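Local coordinates for AlyQ (Persicobacter sp. CCB-QB2, PDB 5XNR), which probably depolymerises alginate by a lyase reaction, its catalytic domain joined to a family 32 carbohydrate-binding module, at residues A[238-243]-A[382-387]. Residues are numbered along the deposited sequence; the frame is centred on the assembly and turned at random.
Sequences VKQAIT and VVVYDY
Tyr385 and Asp386 share one partner, Lys239, which makes a classic beta bulge where two antiparallel strands pair. Lys239 O takes two donors: Tyr385 N at 2.7 Å, tilted from the carbonyl plane, and Asp386 N at 3.3 Å, in that plane on a lone pair. Lys239 N returns a nearly straight hydrogen bond (171°) to Asp386 O. Past the bulge, Ala241 and Val383 exchange a pair of backbone hydrogen bonds.

The Lys239 side chain leaves with CG anti to the backbone N (chi1 173°). CB lies 3.9 Å from Asp386 O; CG and then CD pass Tyr385 CB, with CD at 3.6 Å. A bend at chi3 (-102°) turns CE and NZ away from 382-387, and NZ forms a salt bridge with Glu143. The Tyr385 ring presents its edge, in plane, to Lys239 O.

On the face of the sheet that carries Val238, Gln240 and Val384, Gln240 sets OE1 3.5 Å from Val382 CG1 and 4.0 Å from Val384 CG2, while its NE2 is hydrogen-bonded to His303. Val384 CG1 meets Val238 CG1 at 4.1 Å, and its side chain also touches Met192 and Phe194 of the neighbouring strand 192-197. An alanine in place of Val384 would probably open a gap beside Val238 and leave the Gln240 amide less firmly flanked.

The pairing joins central strands of the seven-stranded antiparallel sheet in the lyase domain's concanavalin-like beta sandwich. Within the sheet, two N-H groups grip Lys239 O; Gln240 OE1, buried against valine methyls, has no polar partner, leaving the amide held chiefly through NE2.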
# COMPACT_ATOMS: atom_id res chain seq x y z
N VAL A 238 -7.49 -1.46 12.85
CA VAL A 238 -7.43 -1.79 11.43
C VAL A 238 -6.15 -1.20 10.84
O VAL A 238 -5.90 -0.05 11.02
CB VAL A 238 -8.65 -1.26 10.66
CG1 VAL A 238 -8.60 -1.69 9.20
CG2 VAL A 238 -9.98 -1.67 11.29
N LYS A 239 -5.41 -2.00 10.08
CA LYS A 239 -4.35 -1.52 9.20
C LYS A 239 -4.84 -1.62 7.76
O LYS A 239 -5.09 -2.71 7.28
CB LYS A 239 -3.06 -2.34 9.31
CG LYS A 239 -1.97 -1.99 8.30
CD LYS A 239 -0.74 -2.89 8.35
CE LYS A 239 0.44 -2.28 9.07
NZ LYS A 239 1.58 -3.23 9.16
N GLN A 240 -4.91 -0.48 7.08
CA GLN A 240 -5.57 -0.42 5.78
C GLN A 240 -5.06 0.76 4.96
O GLN A 240 -4.42 1.68 5.48
CB GLN A 240 -7.06 -0.23 5.99
CG GLN A 240 -7.45 1.11 6.61
CD GLN A 240 -8.92 1.15 6.97
OE1 GLN A 240 -9.68 0.22 6.72
NE2 GLN A 240 -9.33 2.23 7.61
N ALA A 241 -5.39 0.75 3.67
CA ALA A 241 -5.22 1.94 2.84
C ALA A 241 -6.50 2.16 2.05
O ALA A 241 -7.16 1.21 1.62
CB ALA A 241 -4.04 1.78 1.92
N ILE A 242 -6.90 3.41 1.93
CA ILE A 242 -7.99 3.71 1.04
C ILE A 242 -7.34 4.01 -0.29
O ILE A 242 -6.52 4.93 -0.37
CB ILE A 242 -8.84 4.90 1.54
CG1 ILE A 242 -9.44 4.65 2.92
CG2 ILE A 242 -9.89 5.23 0.50
CD1 ILE A 242 -9.89 5.92 3.63
N THR A 243 -7.69 3.22 -1.30
CA THR A 243 -6.95 3.23 -2.56
C THR A 243 -7.74 3.88 -3.70
O THR A 243 -7.15 4.24 -4.71
CB THR A 243 -6.58 1.80 -2.97
OG1 THR A 243 -7.73 0.99 -2.79
CG2 THR A 243 -5.42 1.27 -2.16
N VAL A 382 -10.84 -0.05 -0.55
CA VAL A 382 -10.17 -0.11 0.75
C VAL A 382 -9.43 -1.45 0.82
O VAL A 382 -10.01 -2.50 0.57
CB VAL A 382 -11.15 0.06 1.93
CG1 VAL A 382 -10.51 -0.16 3.29
CG2 VAL A 382 -11.80 1.43 1.91
N VAL A 383 -8.15 -1.36 1.15
CA VAL A 383 -7.26 -2.50 1.24
C VAL A 383 -6.91 -2.66 2.72
O VAL A 383 -6.31 -1.75 3.31
CB VAL A 383 -5.98 -2.30 0.40
CG1 VAL A 383 -5.17 -3.58 0.35
CG2 VAL A 383 -6.25 -1.82 -1.02
N VAL A 384 -7.22 -3.83 3.28
CA VAL A 384 -7.04 -4.11 4.71
C VAL A 384 -5.94 -5.16 4.90
O VAL A 384 -6.10 -6.31 4.51
CB VAL A 384 -8.34 -4.58 5.38
CG1 VAL A 384 -8.10 -4.96 6.81
CG2 VAL A 384 -9.43 -3.53 5.29
N TYR A 385 -4.84 -4.75 5.53
CA TYR A 385 -3.71 -5.62 5.72
C TYR A 385 -3.92 -6.45 6.99
O TYR A 385 -3.57 -7.63 7.02
CB TYR A 385 -2.42 -4.79 5.74
CG TYR A 385 -2.12 -4.11 4.43
CD1 TYR A 385 -2.68 -2.88 4.10
CD2 TYR A 385 -1.32 -4.72 3.47
CE1 TYR A 385 -2.43 -2.29 2.87
CE2 TYR A 385 -1.06 -4.13 2.24
CZ TYR A 385 -1.61 -2.90 1.95
OH TYR A 385 -1.37 -2.32 0.74
N ASP A 386 -4.49 -5.84 8.04
CA ASP A 386 -4.65 -6.52 9.32
C ASP A 386 -5.74 -5.85 10.15
O ASP A 386 -6.05 -4.71 9.96
CB ASP A 386 -3.34 -6.49 10.09
CG ASP A 386 -3.23 -7.46 11.26
OD1 ASP A 386 -3.81 -8.56 11.18
OD2 ASP A 386 -2.53 -7.11 12.21
N TYR A 387 -6.30 -6.56 11.10
CA TYR A 387 -7.32 -5.98 11.94
C TYR A 387 -7.54 -6.89 13.16
O TYR A 387 -7.21 -8.07 13.09
CB TYR A 387 -8.63 -5.81 11.18
CG TYR A 387 -9.28 -7.13 10.88
CD1 TYR A 387 -8.94 -7.85 9.75
CD2 TYR A 387 -10.18 -7.70 11.77
CE1 TYR A 387 -9.51 -9.09 9.50
CE2 TYR A 387 -10.76 -8.94 11.53
CZ TYR A 387 -10.42 -9.64 10.39
OH TYR A 387 -11.00 -10.84 10.11